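Local coordinates for protein peroxisomal acyl-coenzyme A oxidase 1 (Arabidopsis thaliana, PDB 1W07) that oxidises long- and medium-chain acyl-CoAs to 2-trans-enoyl-CoAs with bound FAD, passing the electrons to oxygen to give hydrogen peroxide, at residues A387-I392 / V416-C421; N294-A299 / A339-F344; G148-A153 / Q169-W174. The protein carries 1 engineered substitution. All coordinates share one frame; numbering follows the deposited sequence.

Contact 1: A387-I392 / V416-C421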
# COMPACT_ATOMS: atom_id res chain seq x y z
N ALA B 387 7.92 -5.86 5.30
CA ALA B 387 6.79 -6.44 6.03
C ALA B 387 5.97 -5.38 6.75
O ALA B 387 4.75 -5.47 6.80
CB ALA B 387 7.28 -7.49 7.04
N THR B 388 6.65 -4.37 7.29
CA THR B 388 5.97 -3.30 8.04
C THR B 388 5.13 -2.41 7.14
O THR B 388 3.97 -2.12 7.47
CB THR B 388 7.00 -2.46 8.84
OG1 THR B 388 7.64 -3.32 9.78
CG2 THR B 388 6.31 -1.30 9.59
N ALA B 389 5.70 -1.98 6.02
CA ALA B 389 4.99 -1.13 5.07
C ALA B 389 3.71 -1.83 4.60
O ALA B 389 2.63 -1.25 4.63
CB ALA B 389 5.90 -0.82 3.88
N ASP B 390 3.84 -3.08 4.17
CA ASP B 390 2.66 -3.80 3.72
C ASP B 390 1.68 -3.98 4.90
O ASP B 390 0.48 -3.84 4.73
CB ASP B 390 3.03 -5.18 3.16
CG ASP B 390 3.84 -5.10 1.88
OD1 ASP B 390 3.81 -4.07 1.16
OD2 ASP B 390 4.51 -6.11 1.58
N GLY B 391 2.22 -4.27 6.09
CA GLY B 391 1.38 -4.47 7.26
C GLY B 391 0.55 -3.26 7.66
O GLY B 391 -0.60 -3.39 8.12
N ILE B 392 1.12 -2.07 7.49
CA ILE B 392 0.44 -0.84 7.83
C ILE B 392 -0.74 -0.62 6.88
O ILE B 392 -1.82 -0.24 7.34
CB ILE B 392 1.37 0.39 7.73
CG1 ILE B 392 2.45 0.30 8.80
CG2 ILE B 392 0.54 1.70 7.86
CD1 ILE B 392 3.54 1.34 8.63
N VAL B 416 4.10 8.11 5.59
CA VAL B 416 5.31 8.56 6.26
C VAL B 416 6.32 7.42 6.45
O VAL B 416 7.54 7.65 6.46
CB VAL B 416 4.99 9.21 7.63
CG1 VAL B 416 4.70 8.14 8.68
CG2 VAL B 416 6.13 10.11 8.06
N TYR B 417 5.83 6.18 6.56
CA TYR B 417 6.71 5.03 6.75
C TYR B 417 7.40 4.45 5.50
O TYR B 417 8.58 4.08 5.57
CB TYR B 417 5.96 3.88 7.44
CG TYR B 417 6.90 2.73 7.76
CD1 TYR B 417 7.77 2.80 8.85
CD2 TYR B 417 7.00 1.63 6.90
CE1 TYR B 417 8.73 1.83 9.07
CE2 TYR B 417 7.97 0.64 7.11
CZ TYR B 417 8.83 0.75 8.20
OH TYR B 417 9.77 -0.22 8.45
N VAL B 418 6.67 4.38 4.37
CA VAL B 418 7.17 3.79 3.13
C VAL B 418 8.57 4.14 2.65
O VAL B 418 9.23 3.32 2.00
CB VAL B 418 6.22 4.01 1.91
CG1 VAL B 418 5.09 3.03 1.99
CG2 VAL B 418 5.71 5.43 1.86
N PRO B 419 9.03 5.34 2.94
CA PRO B 419 10.39 5.67 2.48
C PRO B 419 11.41 4.68 3.07
O PRO B 419 12.52 4.52 2.54
CB PRO B 419 10.60 7.08 3.03
CG PRO B 419 9.24 7.66 2.98
CD PRO B 419 8.38 6.54 3.50
N ALA B 420 11.04 4.02 4.17
CA ALA B 420 11.92 3.06 4.83
C ALA B 420 12.35 1.94 3.87
O ALA B 420 13.41 1.32 4.06
CB ALA B 420 11.22 2.46 6.05
N CYS B 421 11.55 1.66 2.85
CA CYS B 421 11.89 0.62 1.90
C CYS B 421 12.86 1.10 0.83
O CYS B 421 13.32 0.30 0.01
CB CYS B 421 10.63 0.07 1.24
SG CYS B 421 9.49 -0.66 2.42

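Contact 2: N294-A299 / A339-F344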
# COMPACT_ATOMS: atom_id res chain seq x y z
N ASN B 294 8.18 -0.05 15.85
CA ASN B 294 7.44 1.13 16.29
C ASN B 294 6.25 1.39 15.37
O ASN B 294 5.11 1.42 15.82
CB ASN B 294 8.34 2.39 16.28
CG ASN B 294 9.27 2.46 17.47
OD1 ASN B 294 8.85 2.28 18.62
ND2 ASN B 294 10.53 2.77 17.22
N ALA B 295 6.51 1.56 14.07
CA ALA B 295 5.46 1.83 13.11
C ALA B 295 4.44 0.70 13.00
O ALA B 295 3.23 0.96 12.97
CB ALA B 295 6.06 2.14 11.71
N LEU B 296 4.90 -0.54 12.97
CA LEU B 296 3.97 -1.66 12.82
C LEU B 296 3.04 -1.76 14.01
O LEU B 296 1.83 -1.93 13.83
CB LEU B 296 4.73 -2.98 12.61
CG LEU B 296 3.87 -4.22 12.33
CD1 LEU B 296 2.93 -3.95 11.17
CD2 LEU B 296 4.77 -5.42 12.03
N SER B 297 3.59 -1.67 15.21
CA SER B 297 2.79 -1.74 16.44
C SER B 297 1.74 -0.62 16.46
O SER B 297 0.64 -0.83 16.99
CB SER B 297 3.67 -1.61 17.68
OG SER B 297 4.35 -0.35 17.73
N ARG B 298 2.04 0.55 15.91
CA ARG B 298 1.06 1.63 15.94
C ARG B 298 -0.14 1.22 15.09
O ARG B 298 -1.29 1.33 15.53
CB ARG B 298 1.64 2.94 15.39
CG ARG B 298 2.69 3.60 16.28
CD ARG B 298 3.38 4.78 15.56
NE ARG B 298 2.48 5.90 15.35
CZ ARG B 298 2.85 7.11 14.92
NH1 ARG B 298 4.12 7.36 14.63
NH2 ARG B 298 1.95 8.08 14.83
N ALA B 299 0.14 0.75 13.86
CA ALA B 299 -0.91 0.34 12.95
C ALA B 299 -1.74 -0.81 13.53
O ALA B 299 -2.96 -0.77 13.49
CB ALA B 299 -0.31 -0.06 11.58
N ALA B 339 1.91 -10.40 15.82
CA ALA B 339 3.05 -11.27 16.13
C ALA B 339 4.36 -10.71 15.55
O ALA B 339 5.42 -10.78 16.21
CB ALA B 339 2.81 -12.68 15.59
N SER B 340 4.30 -10.16 14.34
CA SER B 340 5.46 -9.58 13.65
C SER B 340 5.98 -8.34 14.37
O SER B 340 7.18 -8.07 14.37
CB SER B 340 5.12 -9.20 12.20
OG SER B 340 4.82 -10.33 11.39
N ALA B 341 5.07 -7.57 14.96
CA ALA B 341 5.50 -6.38 15.70
C ALA B 341 6.43 -6.83 16.83
O ALA B 341 7.52 -6.29 16.98
CB ALA B 341 4.28 -5.64 16.26
N TYR B 342 6.01 -7.81 17.62
CA TYR B 342 6.88 -8.29 18.71
C TYR B 342 8.13 -8.97 18.14
O TYR B 342 9.24 -8.79 18.65
CB TYR B 342 6.12 -9.25 19.61
CG TYR B 342 5.18 -8.57 20.60
CD1 TYR B 342 3.98 -8.00 20.18
CD2 TYR B 342 5.51 -8.49 21.95
CE1 TYR B 342 3.11 -7.38 21.09
CE2 TYR B 342 4.66 -7.87 22.87
CZ TYR B 342 3.46 -7.32 22.44
OH TYR B 342 2.62 -6.71 23.33
N ALA B 343 7.95 -9.75 17.08
CA ALA B 343 9.08 -10.41 16.47
C ALA B 343 10.15 -9.40 16.03
O ALA B 343 11.35 -9.61 16.27
CB ALA B 343 8.61 -11.24 15.28
N PHE B 344 9.73 -8.30 15.40
CA PHE B 344 10.67 -7.27 14.93
C PHE B 344 11.26 -6.49 16.09
O PHE B 344 12.39 -6.01 16.03
CB PHE B 344 9.99 -6.32 13.95
CG PHE B 344 9.50 -6.98 12.69
CD1 PHE B 344 9.90 -8.27 12.34
CD2 PHE B 344 8.66 -6.28 11.83
CE1 PHE B 344 9.46 -8.85 11.15
CE2 PHE B 344 8.22 -6.84 10.65
CZ PHE B 344 8.62 -8.14 10.30

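Contact 3: G148-A153 / Q169-W174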
# COMPACT_ATOMS: atom_id res chain seq x y z
N GLY B 148 28.35 5.55 -8.17
CA GLY B 148 28.06 6.19 -9.45
C GLY B 148 27.83 7.69 -9.34
O GLY B 148 27.54 8.33 -10.35
N LEU B 149 27.94 8.26 -8.13
CA LEU B 149 27.75 9.71 -7.95
C LEU B 149 28.59 10.47 -8.97
O LEU B 149 29.72 10.07 -9.25
CB LEU B 149 28.15 10.15 -6.54
CG LEU B 149 27.32 9.56 -5.40
CD1 LEU B 149 27.76 10.18 -4.08
CD2 LEU B 149 25.84 9.80 -5.66
N GLU B 150 28.02 11.55 -9.51
CA GLU B 150 28.68 12.39 -10.52
C GLU B 150 29.30 13.67 -9.97
O GLU B 150 30.19 14.24 -10.59
CB GLU B 150 27.67 12.79 -11.61
CG GLU B 150 26.98 11.62 -12.29
CD GLU B 150 26.00 12.05 -13.36
OE1 GLU B 150 26.44 12.66 -14.36
OE2 GLU B 150 24.79 11.80 -13.20
N THR B 151 28.84 14.13 -8.81
CA THR B 151 29.40 15.35 -8.24
C THR B 151 30.91 15.15 -8.04
O THR B 151 31.36 14.10 -7.60
CB THR B 151 28.71 15.70 -6.90
OG1 THR B 151 27.31 15.90 -7.14
CG2 THR B 151 29.31 17.01 -6.31
N THR B 152 31.69 16.17 -8.39
CA THR B 152 33.13 16.06 -8.24
C THR B 152 33.71 17.03 -7.23
O THR B 152 33.15 18.09 -6.98
CB THR B 152 33.84 16.29 -9.59
OG1 THR B 152 33.48 17.57 -10.11
CG2 THR B 152 33.43 15.25 -10.59
N ALA B 153 34.85 16.64 -6.66
CA ALA B 153 35.58 17.46 -5.70
C ALA B 153 37.05 17.42 -6.14
O ALA B 153 37.78 16.47 -5.82
CB ALA B 153 35.41 16.89 -4.29
N GLN B 169 22.95 18.01 -14.99
CA GLN B 169 21.73 18.17 -14.20
C GLN B 169 21.47 16.94 -13.34
O GLN B 169 21.02 17.07 -12.20
CB GLN B 169 20.54 18.44 -15.12
CG GLN B 169 19.27 18.83 -14.39
CD GLN B 169 18.13 19.11 -15.34
OE1 GLN B 169 17.81 18.29 -16.19
NE2 GLN B 169 17.51 20.27 -15.19
N THR B 170 21.76 15.76 -13.88
CA THR B 170 21.54 14.51 -13.17
C THR B 170 22.52 14.33 -12.00
O THR B 170 22.34 13.44 -11.16
CB THR B 170 21.67 13.28 -14.12
OG1 THR B 170 22.97 13.25 -14.72
CG2 THR B 170 20.61 13.36 -15.21
N ALA B 171 23.53 15.20 -11.93
CA ALA B 171 24.52 15.15 -10.86
C ALA B 171 24.01 15.93 -9.65
O ALA B 171 24.58 15.87 -8.57
CB ALA B 171 25.85 15.73 -11.34
N SER B 172 22.93 16.68 -9.86
CA SER B 172 22.34 17.48 -8.79
C SER B 172 21.93 16.63 -7.59
O SER B 172 21.35 15.55 -7.76
CB SER B 172 21.10 18.22 -9.31
OG SER B 172 21.40 18.97 -10.48
N LYS B 173 22.23 17.10 -6.39
CA LYS B 173 21.86 16.37 -5.17
C LYS B 173 20.34 16.41 -5.16
O LYS B 173 19.75 17.42 -5.55
CB LYS B 173 22.43 17.04 -3.92
CG LYS B 173 23.94 16.99 -3.84
CD LYS B 173 24.41 15.54 -3.94
CE LYS B 173 25.93 15.45 -3.97
NZ LYS B 173 26.43 14.04 -4.06
N TRP B 174 19.71 15.33 -4.71
CA TRP B 174 18.26 15.25 -4.73
C TRP B 174 17.79 14.26 -3.66
O TRP B 174 18.23 13.11 -3.65
CB TRP B 174 17.84 14.78 -6.14
CG TRP B 174 16.38 14.91 -6.47
CD1 TRP B 174 15.38 14.03 -6.14
CD2 TRP B 174 15.76 16.00 -7.15
NE1 TRP B 174 14.18 14.52 -6.57
CE2 TRP B 174 14.38 15.72 -7.20
CE3 TRP B 174 16.23 17.19 -7.73
CZ2 TRP B 174 13.46 16.59 -7.80
CZ3 TRP B 174 15.33 18.05 -8.32
CH2 TRP B 174 13.94 17.75 -8.35

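Contact 1: A387-I392 / V416-C421
With CG of Tyr417 anti to the backbone N (chi1 -175°), the phenol ring is thrown across toward the helix, where Thr388 meets it; the methyl CG2 of Thr388 in turn points opposite its main-chain nitrogen, which leaves it over the ring. The two side chains stand at about a right angle, and the result is a CH-pi contact: CG2 of Thr388 lies 3.8 Å from the centroid of the Tyr417 ring, 23° off the ring normal and displaced toward the hydroxyl end, with CZ of Tyr417 3.5 Å from that methyl. The opposite face is covered by CB of Ala420, further along the same segment, so the ring is held between two methyl groups. Thr388 spends its hydroxyl on the carbonyl of Thr384 in its own helix, which leaves the methyl to meet the aromatic surface. Both segments belong to the C-alpha1 domain of the acyl-CoA oxidase fold: residues 387-392 ride on helix 370-398, while 416-421 carries the end of helix 410-417 and the 3-10 turn after it, whose Pro419 touches FAD. At the other end of the ring, CD1 of Ile392 packs 3.7 Å from CB of Tyr417. Ala389 packs beside the turn, its CB 3.9 Å from SG of Cys421, and Lys397 of the second subunit packs on both of these residues.

Contact 2: N294-A299 / A339-F344
Leu296 and Ala341 make the central apolar contact between two long helices of the C-alpha1 domain, 278-309 and 328-363, whose segments here run roughly antiparallel, with 157° between their N-to-C directions. The axes of these short segments approach to 8.8 Å. Apolar packing does most of the work. In Leu296 a chi1 of -175° swings CG away from the main-chain nitrogen and carries the branched end across to the other helix; from there the single methyl CD2 touches three residues of that surface. It lies 3.6 Å from the backbone N of Ala341, 3.8 Å from CB of Ser340 and 4.0 Å from CE2 of Phe344, approaching that ring obliquely. Behind this methyl, CG of Leu296 is 4.2 Å from CB of Ala341. Thr388 of helix 370-398 covers Leu296 and Phe344. The second kind of contact is of small groups against backbone: CB of Ala341 rests 4.2 Å from N of Ser297, and the CA atoms of these two residues come within 5.4 Å. The short side chains at this level are consistent with that approach.

Polar groups take another course. OG of Ser340 bonds to the carbonyl of Pro336 within its own helix, and OG of Ser297 has partners in the hydroxyl of Tyr609 and the carbonyl of Ser293. The chemistry therefore separates two roles: the serine hydroxyls are satisfied away from the interface, while their carbon atoms, with leucine, alanine and phenylalanine, make a buried helix-helix contact that rests on shape and apolar burial.

Contact 3: G148-A153 / Q169-W174
Glu150 and Ala171 form the close centre of this contact in the middle domain, CB against CB at 3.5 Å, where the backbones also draw nearest. Deeper in, Thr151 and Lys173 extend the tight part. OG1 of Thr151 sits 3.5 Å from CE of Lys173, and the two side chains pass at a slant. The lysine is bent at chi2 (-56°), and beyond that bend its straight outer chain runs to the loop of residues 148-151, bringing NZ within 4.1 Å of CD1 of Leu149. Its ammonium group is heavily engaged: it forms a salt bridge with Glu139 and hydrogen bonds to the carbonyls of Gln137 and Tyr189. The same Glu139 carboxylate also bonds with OG1 of Thr151 and the backbone N of Glu150.

Toward the partly exposed side, packing gives way to a hydrogen bond across the contact. Glu150, extended beyond CG, carries its carboxylate past Ala171 to Thr170, whose OG1 donates to OE2 of Glu150 at 2.8 Å. The hydroxyl meets the syn side of that oxygen, 16° out of the carboxylate plane; OG1 of Thr170 is also bonded to Thr168. Tyr626 of the second subunit packs on Thr170, so this margin is part of the dimer interface. Glu139 thus links the two segments, through Lys173, Thr151 and Glu150, next to the FAD-binding Gln137. Its salt bridge would be expected to offset the charge of the buried ammonium group, whereas across this contact the outer carboxylate meets a neutral hydroxyl donor.

From the N terminus, contact 3 closes first: within the middle domain, the 15 residues between its segments, which hold the rest of strand 152-156 and strand 161-165, turn back so that 169-174 meets the loop just before strand 152-156. The chain then leaves the beta region for the helical domain, where contact 2 joins helix 278-309 to helix 328-363, before contact 1 brings helix 370-398 against the end of helix 410-417. The three loops follow in series, neither nesting nor crossing. Contacts 1 and 2 nevertheless touch, CD1 of Tyr417 lying 3.4 Å from CB of Ala295, so four helices share one core. Contact 3 stands apart, its centre about 28 Å from that of contact 1, although both reach the second subunit.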